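Local coordinates for hypothetical protein BVU_2266 (Bacteroides vulgatus, PDB 3TZG) that is of unknown function but folds as a porin-like antiparallel beta barrel, at residues A[92-97]-A[109-115]; A[120-126]-A[140-146]; A[151-157]-A[204-210]. All coordinates share one frame; numbering follows the deposited sequence.

Contact 1 (A[92-97]-A[109-115]); sequences EADKQT and NSDYRAT
Lys95 and Tyr112 run side by side as a non-hydrogen-bonded pair in the beta hairpin of strands 90-102 and 105-114, two neighbouring staves of the barrel wall. The lysine chain lies over one face of the tyrosine ring: Lys95 CG sits 4.0 Å from the centroid of the Tyr112 ring and 21° off its normal, the geometry of a CH-pi contact. With CG anti to the backbone N (chi1 -172°) and every later torsion extended, the aliphatic part follows the ring toward its hydroxyl end. On the same side of the sheet, Thr97 OG1 and Ser110 OG share a hydrogen bond of 2.6 Å, whose direction the two hydroxyls leave open. On the opposite side, Asp94 OD2 approaches Thr115 CG2 at 3.3 Å, while its charge is met by a salt bridge to Arg81 on strand 74-85.

Behind these side chains, reciprocal backbone bonds fix the register. Asp94 pairs with Arg113 and Gln96 with Asp111, the latter through Gln96 N to Asp111 O at 2.9 Å. Farther out, the polar ends of the first pair turn to the 179-182 region: Tyr112 OH bonds Asp179 OD2, and Lys95 NZ forms a salt bridge with Asp182. At the open end of the hairpin, Thr115 N donates to Glu92 O at 3.0 Å, and one water bridges Glu92 O (2.8 Å) and Thr115 OG1 (2.8 Å).

Contact 2 (A[120-126]-A[140-146]); sequences FLKKVQG and MTVFTEA
Thr144 N donates to Lys123 O at 2.8 Å, the shortest hydrogen bond across these two strands, and Lys123 N returns the bond to Thr144 O. Two residues on, Gln125 and Val142 form the second hydrogen-bonded pair, with Gln125 N to Val142 O at 2.9 Å. Between them, Val124 and Phe143 make a non-hydrogen-bonded pair whose side chains lie next to each other. Both valine methyls meet the ring, Val124 CG1 reaching Phe143 CE2 at 3.7 Å and Val124 CG2 reaching Phe143 CD2 at the same distance. Val124 CG1 also meets Thr141 CG2 at 3.6 Å, so the branched residue joins two partners of the opposing strand.

The segments belong to the hairpin of strands 120-130 and 136-145, with axes at 168°, close to antiparallel. Its first strand carries a classic beta bulge on the other flank, where Leu121 and Lys122 both stand opposite Tyr112 of strand 105-114.

The second bulge residue, Lys122, runs alongside Glu145, and Lys122 NZ forms a salt bridge with Glu145 OE2 at 2.9 Å. The ammonium comes to the syn side of that oxygen, 28° out of the carboxylate plane. The lysine chain is extended until its last torsion, where a bend (chi4 62°) turns NZ to the carboxylate on the neighbouring strand and near Phe143 CD2. A leucine in place of Lys122 would probably leave the Glu145 carboxylate without its counter-charge and freer to turn. Near the strand end the pairing weakens: Ala146 N reaches Leu121 O only through a weak bond of 3.4 Å, and Ala146 CB rests 3.7 Å from Phe120 O.

Contact 3 (A[151-157]-A[204-210]); sequences SSCHTYY and IGYCMNH
Ile204 packs against both Thr155 and Tyr157 at the tight end of this contact, where all three are buried. Its branch methyl touches both: Ile204 CG2 lies 3.6 Å from Thr155 CG2 and 3.6 Å from Tyr157 CE1, with Ile204 CG1 along the same ring. With CG2 anti to the backbone N (chi1 -44°), it is carried between the threonine methyl and the tyrosine ring. Tyr206 lies beside Thr155, and a water joins Tyr206 OH (2.8 Å) to Tyr157 OH (2.7 Å), the latter also bonded to Asp177 N.

Strands 150-158 and 199-208 meet as adjacent antiparallel staves of the barrel, although 46 residues, helix 181-188 among them, separate the segments. Paired backbone bonds of His154 with Cys207 and Tyr156 with Gly205 set the register.

Toward the other end the packing thins. Cys153 SG stands at the edge of the Tyr206 ring, 5.4 Å from its centroid and 83° off the normal, and also lies 4.0 Å from SE of Met208, a selenomethionine. Beyond it, Asn209 N donates to Ser152 O, while Ser152 N reaches Asn209 OD1 at 2.9 Å from above its carbonyl plane; Ser152 OG sits over a face of the exposed His210 ring.

Overall arrangement
Contacts 1 and 2 are successive hairpins, stitched together where strand 105-114 pairs with strand 120-130; contact 2 meets contact 3 through strands 136-145 and 150-158. Contacts 1 and 3 do not touch, their nearest atoms lying about 12 Å apart. All three are partly buried, each with its centre 16 or 17 Å from the chain's centre, as expected of a barrel wall. Contact 1 has the most buried residues, and its Lys95 meets a charged partner, Asp182, outside the hairpin; contact 2 sets a lysine-glutamate bridge beside apolar packing; contact 3 runs from aromatic and aliphatic packing to a polar, more exposed end. Tyr112, Val124 and Tyr157 all meet residues 177-179, consistent with that region lying inside the barrel.

Contact 1 (A[92-97]-A[109-115])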
# COMPACT_ATOMS: atom_id res chain seq x y z
N GLU A 92 -11.98 17.54 1.97
CA GLU A 92 -12.03 16.65 3.13
C GLU A 92 -13.09 15.62 2.80
O GLU A 92 -14.28 15.94 2.74
CB GLU A 92 -12.31 17.40 4.43
CG GLU A 92 -12.32 16.48 5.63
CD GLU A 92 -12.80 17.08 6.93
OE1 GLU A 92 -13.29 18.23 6.92
OE2 GLU A 92 -12.73 16.37 7.96
N ALA A 93 -12.62 14.42 2.46
CA ALA A 93 -13.45 13.35 1.97
C ALA A 93 -13.62 12.21 2.96
O ALA A 93 -12.83 12.05 3.89
CB ALA A 93 -12.85 12.81 0.68
N ASP A 94 -14.70 11.43 2.76
CA ASP A 94 -15.00 10.20 3.46
C ASP A 94 -14.89 9.07 2.46
O ASP A 94 -15.49 9.12 1.38
CB ASP A 94 -16.36 10.22 4.18
CG ASP A 94 -16.17 10.39 5.68
OD1 ASP A 94 -15.50 9.50 6.32
OD2 ASP A 94 -16.64 11.41 6.22
N LYS A 95 -14.03 8.07 2.79
CA LYS A 95 -13.76 6.91 1.95
C LYS A 95 -14.40 5.65 2.54
O LYS A 95 -14.16 5.31 3.70
CB LYS A 95 -12.25 6.71 1.78
CG LYS A 95 -11.88 5.65 0.77
CD LYS A 95 -10.38 5.42 0.79
CE LYS A 95 -9.90 4.39 -0.17
NZ LYS A 95 -8.43 4.30 -0.20
N GLN A 96 -15.22 4.99 1.74
CA GLN A 96 -15.86 3.73 2.09
C GLN A 96 -15.33 2.61 1.20
O GLN A 96 -15.48 2.65 -0.03
CB GLN A 96 -17.37 3.84 1.97
CG GLN A 96 -18.02 4.47 3.14
CD GLN A 96 -19.50 4.69 2.97
OE1 GLN A 96 -20.07 4.51 1.89
NE2 GLN A 96 -20.15 5.09 4.03
N THR A 97 -14.70 1.62 1.81
CA THR A 97 -14.09 0.54 1.04
C THR A 97 -14.59 -0.83 1.51
O THR A 97 -14.87 -1.02 2.70
CB THR A 97 -12.56 0.65 1.18
OG1 THR A 97 -12.17 1.89 0.61
CG2 THR A 97 -11.83 -0.47 0.47
N ASN A 109 -12.86 -2.12 -3.68
CA ASN A 109 -13.76 -1.10 -4.25
C ASN A 109 -13.96 0.00 -3.25
O ASN A 109 -14.39 -0.28 -2.11
CB ASN A 109 -15.09 -1.70 -4.69
CG ASN A 109 -14.93 -2.85 -5.67
OD1 ASN A 109 -14.78 -2.64 -6.87
ND2 ASN A 109 -14.90 -4.08 -5.17
N SER A 110 -13.59 1.25 -3.64
CA SER A 110 -13.69 2.44 -2.78
C SER A 110 -14.56 3.53 -3.37
O SER A 110 -14.55 3.77 -4.58
CB SER A 110 -12.31 3.04 -2.54
OG SER A 110 -11.47 2.13 -1.84
N ASP A 111 -15.31 4.19 -2.49
CA ASP A 111 -16.15 5.32 -2.85
C ASP A 111 -15.78 6.48 -1.98
O ASP A 111 -15.71 6.34 -0.75
CB ASP A 111 -17.64 5.01 -2.76
CG ASP A 111 -18.13 4.36 -4.02
OD1 ASP A 111 -18.27 5.07 -5.02
OD2 ASP A 111 -18.31 3.12 -4.02
N TYR A 112 -15.46 7.59 -2.64
CA TYR A 112 -15.08 8.85 -2.04
C TYR A 112 -16.19 9.86 -2.14
O TYR A 112 -16.63 10.18 -3.24
CB TYR A 112 -13.84 9.41 -2.73
CG TYR A 112 -12.56 8.67 -2.47
CD1 TYR A 112 -11.72 9.04 -1.42
CD2 TYR A 112 -12.09 7.71 -3.36
CE1 TYR A 112 -10.49 8.43 -1.22
CE2 TYR A 112 -10.84 7.11 -3.19
CZ TYR A 112 -10.05 7.46 -2.11
OH TYR A 112 -8.83 6.87 -1.92
N ARG A 113 -16.65 10.37 -0.98
CA ARG A 113 -17.67 11.41 -0.84
C ARG A 113 -17.14 12.56 0.03
O ARG A 113 -16.36 12.33 0.95
CB ARG A 113 -18.95 10.85 -0.24
CG ARG A 113 -19.88 10.07 -1.16
CD ARG A 113 -20.79 9.32 -0.23
NE ARG A 113 -21.71 8.35 -0.81
CZ ARG A 113 -22.73 7.82 -0.13
NH1 ARG A 113 -22.97 8.20 1.12
NH2 ARG A 113 -23.53 6.94 -0.70
N ALA A 114 -17.58 13.80 -0.23
CA ALA A 114 -17.20 14.94 0.58
C ALA A 114 -17.87 14.82 1.95
O ALA A 114 -19.04 14.41 2.01
CB ALA A 114 -17.60 16.22 -0.11
N THR A 115 -17.12 15.10 3.04
CA THR A 115 -17.65 15.03 4.42
C THR A 115 -18.80 16.05 4.61
O THR A 115 -19.82 15.74 5.22
CB THR A 115 -16.53 15.28 5.45
OG1 THR A 115 -16.06 16.62 5.30
CG2 THR A 115 -15.38 14.31 5.34
O HOH W 1 -15.84 18.19 3.02

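Contact 2 (A[120-126]-A[140-146])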
# COMPACT_ATOMS: atom_id res chain seq x y z
N PHE A 120 -20.54 13.10 -4.22
CA PHE A 120 -19.69 12.05 -4.77
C PHE A 120 -18.47 12.67 -5.46
O PHE A 120 -18.62 13.57 -6.29
CB PHE A 120 -20.48 11.16 -5.74
CG PHE A 120 -19.61 10.12 -6.40
CD1 PHE A 120 -19.25 8.95 -5.72
CD2 PHE A 120 -19.13 10.31 -7.70
CE1 PHE A 120 -18.42 8.01 -6.32
CE2 PHE A 120 -18.31 9.36 -8.29
CZ PHE A 120 -17.97 8.21 -7.61
N LEU A 121 -17.28 12.17 -5.15
CA LEU A 121 -16.05 12.73 -5.70
C LEU A 121 -15.27 11.77 -6.60
O LEU A 121 -14.68 12.23 -7.59
CB LEU A 121 -15.11 13.15 -4.53
CG LEU A 121 -15.62 14.20 -3.53
CD1 LEU A 121 -14.77 14.20 -2.29
CD2 LEU A 121 -15.63 15.56 -4.13
N LYS A 122 -15.19 10.48 -6.20
CA LYS A 122 -14.35 9.49 -6.88
C LYS A 122 -14.71 8.03 -6.53
O LYS A 122 -15.06 7.72 -5.39
CB LYS A 122 -12.90 9.74 -6.44
CG LYS A 122 -11.82 9.25 -7.35
CD LYS A 122 -10.46 9.61 -6.73
CE LYS A 122 -9.26 8.90 -7.35
NZ LYS A 122 -9.09 9.22 -8.79
N LYS A 123 -14.58 7.15 -7.53
CA LYS A 123 -14.72 5.70 -7.40
C LYS A 123 -13.44 5.04 -7.87
O LYS A 123 -12.93 5.39 -8.94
CB LYS A 123 -15.95 5.18 -8.17
CG LYS A 123 -16.41 3.80 -7.75
CD LYS A 123 -17.55 3.31 -8.60
CE LYS A 123 -18.03 1.96 -8.09
NZ LYS A 123 -19.09 1.35 -8.97
N VAL A 124 -12.86 4.15 -7.06
CA VAL A 124 -11.64 3.41 -7.42
C VAL A 124 -11.95 1.91 -7.29
O VAL A 124 -12.51 1.49 -6.27
CB VAL A 124 -10.40 3.81 -6.61
CG1 VAL A 124 -9.16 3.15 -7.18
CG2 VAL A 124 -10.23 5.33 -6.57
N GLN A 125 -11.65 1.13 -8.34
CA GLN A 125 -11.90 -0.31 -8.38
C GLN A 125 -10.62 -1.04 -8.73
O GLN A 125 -10.10 -0.88 -9.82
CB GLN A 125 -13.02 -0.64 -9.37
CG GLN A 125 -14.34 0.05 -9.07
CD GLN A 125 -15.33 -0.23 -10.15
OE1 GLN A 125 -16.19 -1.09 -10.00
NE2 GLN A 125 -15.23 0.48 -11.27
N GLY A 126 -10.11 -1.83 -7.80
CA GLY A 126 -8.85 -2.52 -8.01
C GLY A 126 -8.99 -4.01 -7.93
O GLY A 126 -9.69 -4.51 -7.04
N MSE A 140 -5.09 -4.37 -11.65
CA MSE A 140 -5.94 -3.61 -12.57
C MSE A 140 -6.75 -2.63 -11.76
O MSE A 140 -7.40 -3.03 -10.78
CB MSE A 140 -6.83 -4.52 -13.40
CG MSE A 140 -6.06 -5.31 -14.42
SE MSE A 140 -6.24 -7.22 -14.17
CE MSE A 140 -5.40 -7.49 -12.47
N THR A 141 -6.66 -1.34 -12.13
CA THR A 141 -7.36 -0.27 -11.42
C THR A 141 -8.12 0.57 -12.38
O THR A 141 -7.59 0.95 -13.42
CB THR A 141 -6.41 0.59 -10.60
OG1 THR A 141 -5.39 -0.19 -9.98
CG2 THR A 141 -7.13 1.37 -9.55
N VAL A 142 -9.38 0.87 -12.03
CA VAL A 142 -10.28 1.72 -12.78
C VAL A 142 -10.67 2.87 -11.88
O VAL A 142 -11.18 2.63 -10.78
CB VAL A 142 -11.51 0.98 -13.34
CG1 VAL A 142 -12.44 1.93 -14.10
CG2 VAL A 142 -11.09 -0.18 -14.23
N PHE A 143 -10.45 4.10 -12.36
CA PHE A 143 -10.77 5.35 -11.66
C PHE A 143 -11.93 6.04 -12.33
O PHE A 143 -11.82 6.40 -13.51
CB PHE A 143 -9.56 6.29 -11.61
CG PHE A 143 -8.34 5.74 -10.91
CD1 PHE A 143 -7.42 4.95 -11.59
CD2 PHE A 143 -8.10 6.03 -9.56
CE1 PHE A 143 -6.29 4.45 -10.93
CE2 PHE A 143 -6.97 5.53 -8.90
CZ PHE A 143 -6.07 4.75 -9.59
N THR A 144 -13.05 6.21 -11.61
CA THR A 144 -14.20 6.94 -12.14
C THR A 144 -14.27 8.26 -11.38
O THR A 144 -14.29 8.28 -10.14
CB THR A 144 -15.49 6.14 -12.08
OG1 THR A 144 -15.32 4.93 -12.81
CG2 THR A 144 -16.66 6.90 -12.68
N GLU A 145 -14.24 9.37 -12.13
CA GLU A 145 -14.29 10.72 -11.57
C GLU A 145 -15.75 11.16 -11.48
O GLU A 145 -16.61 10.53 -12.10
CB GLU A 145 -13.44 11.68 -12.41
CG GLU A 145 -11.94 11.44 -12.30
CD GLU A 145 -11.31 11.76 -10.96
OE1 GLU A 145 -11.76 12.71 -10.29
OE2 GLU A 145 -10.31 11.09 -10.60
N ALA A 146 -16.02 12.22 -10.69
CA ALA A 146 -17.36 12.78 -10.44
C ALA A 146 -18.15 13.06 -11.75
O ALA A 146 -19.36 12.78 -11.80
CB ALA A 146 -17.23 14.07 -9.65

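Contact 3 (A[151-157]-A[204-210])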
# COMPACT_ATOMS: atom_id res chain seq x y z
N SER A 151 -10.46 6.60 -16.24
CA SER A 151 -9.07 6.29 -16.51
C SER A 151 -8.76 4.93 -15.91
O SER A 151 -9.49 4.49 -15.01
CB SER A 151 -8.14 7.36 -15.98
OG SER A 151 -8.28 7.50 -14.58
N SER A 152 -7.76 4.24 -16.44
CA SER A 152 -7.39 2.92 -15.92
C SER A 152 -5.89 2.67 -16.02
O SER A 152 -5.16 3.37 -16.76
CB SER A 152 -8.13 1.82 -16.67
OG SER A 152 -7.74 1.81 -18.04
N CYS A 153 -5.45 1.63 -15.29
CA CYS A 153 -4.08 1.20 -15.28
C CYS A 153 -3.99 -0.29 -15.12
O CYS A 153 -4.70 -0.88 -14.30
CB CYS A 153 -3.31 1.90 -14.17
SG CYS A 153 -1.52 1.67 -14.25
N HIS A 154 -3.08 -0.90 -15.87
CA HIS A 154 -2.76 -2.30 -15.71
C HIS A 154 -1.31 -2.36 -15.33
O HIS A 154 -0.47 -1.83 -16.07
CB HIS A 154 -3.07 -3.06 -16.99
CG HIS A 154 -3.30 -4.53 -16.82
ND1 HIS A 154 -4.23 -5.20 -17.59
CD2 HIS A 154 -2.72 -5.41 -15.96
CE1 HIS A 154 -4.16 -6.46 -17.22
NE2 HIS A 154 -3.27 -6.64 -16.24
N THR A 155 -1.00 -2.94 -14.15
CA THR A 155 0.38 -3.06 -13.63
C THR A 155 0.83 -4.56 -13.65
O THR A 155 0.09 -5.44 -13.24
CB THR A 155 0.46 -2.46 -12.23
OG1 THR A 155 -0.04 -1.13 -12.25
CG2 THR A 155 1.84 -2.45 -11.70
N TYR A 156 2.03 -4.83 -14.19
CA TYR A 156 2.55 -6.20 -14.28
C TYR A 156 3.83 -6.31 -13.44
O TYR A 156 4.66 -5.41 -13.48
CB TYR A 156 2.81 -6.61 -15.75
CG TYR A 156 1.61 -6.48 -16.66
CD1 TYR A 156 1.31 -5.28 -17.30
CD2 TYR A 156 0.79 -7.57 -16.92
CE1 TYR A 156 0.24 -5.17 -18.18
CE2 TYR A 156 -0.31 -7.46 -17.77
CZ TYR A 156 -0.57 -6.26 -18.41
OH TYR A 156 -1.67 -6.13 -19.23
N TYR A 157 3.99 -7.41 -12.68
CA TYR A 157 5.17 -7.60 -11.80
C TYR A 157 5.98 -8.80 -12.21
O TYR A 157 5.44 -9.89 -12.40
CB TYR A 157 4.75 -7.75 -10.32
CG TYR A 157 4.07 -6.53 -9.77
CD1 TYR A 157 4.82 -5.45 -9.30
CD2 TYR A 157 2.69 -6.40 -9.80
CE1 TYR A 157 4.20 -4.28 -8.85
CE2 TYR A 157 2.06 -5.24 -9.36
CZ TYR A 157 2.82 -4.19 -8.87
OH TYR A 157 2.20 -3.05 -8.42
N ILE A 204 8.80 -3.68 -12.65
CA ILE A 204 7.38 -3.29 -12.72
C ILE A 204 7.13 -2.54 -14.04
O ILE A 204 7.94 -1.68 -14.41
CB ILE A 204 6.95 -2.41 -11.50
CG1 ILE A 204 7.49 -2.97 -10.16
CG2 ILE A 204 5.40 -2.20 -11.50
CD1 ILE A 204 7.58 -2.05 -9.10
N GLY A 205 5.98 -2.84 -14.68
CA GLY A 205 5.50 -2.21 -15.91
C GLY A 205 4.08 -1.69 -15.75
O GLY A 205 3.22 -2.37 -15.17
N TYR A 206 3.82 -0.48 -16.29
CA TYR A 206 2.55 0.21 -16.25
C TYR A 206 1.99 0.48 -17.62
O TYR A 206 2.66 1.11 -18.42
CB TYR A 206 2.72 1.56 -15.54
CG TYR A 206 3.21 1.40 -14.13
CD1 TYR A 206 2.32 1.17 -13.08
CD2 TYR A 206 4.56 1.50 -13.84
CE1 TYR A 206 2.78 1.04 -11.77
CE2 TYR A 206 5.03 1.35 -12.53
CZ TYR A 206 4.13 1.11 -11.51
OH TYR A 206 4.60 0.93 -10.23
N CYS A 207 0.74 0.08 -17.86
CA CYS A 207 0.11 0.38 -19.13
C CYS A 207 -1.16 1.18 -18.84
O CYS A 207 -2.16 0.62 -18.39
CB CYS A 207 -0.16 -0.90 -19.93
SG CYS A 207 -1.01 -0.63 -21.50
N MSE A 208 -1.10 2.49 -19.05
CA MSE A 208 -2.23 3.37 -18.79
C MSE A 208 -3.16 3.53 -19.95
O MSE A 208 -2.72 3.70 -21.10
CB MSE A 208 -1.77 4.77 -18.40
CG MSE A 208 -1.64 4.98 -16.92
SE MSE A 208 0.16 4.55 -16.37
CE MSE A 208 1.23 6.03 -17.16
N ASN A 209 -4.46 3.53 -19.62
CA ASN A 209 -5.57 3.77 -20.52
C ASN A 209 -5.39 3.03 -21.86
O ASN A 209 -5.49 3.62 -22.96
CB ASN A 209 -5.72 5.28 -20.74
CG ASN A 209 -6.00 5.98 -19.46
OD1 ASN A 209 -7.02 5.71 -18.80
ND2 ASN A 209 -5.05 6.80 -19.02
N HIS A 210 -5.16 1.72 -21.72
CA HIS A 210 -5.01 0.72 -22.76
C HIS A 210 -3.94 1.12 -23.79
O HIS A 210 -4.13 0.91 -25.00
CB HIS A 210 -6.35 0.46 -23.46
CG HIS A 210 -7.50 0.39 -22.51
ND1 HIS A 210 -7.73 -0.73 -21.74
CD2 HIS A 210 -8.42 1.34 -22.20
CE1 HIS A 210 -8.79 -0.44 -20.99
NE2 HIS A 210 -9.24 0.80 -21.24
O HOH W 2 3.44 -0.61 -8.21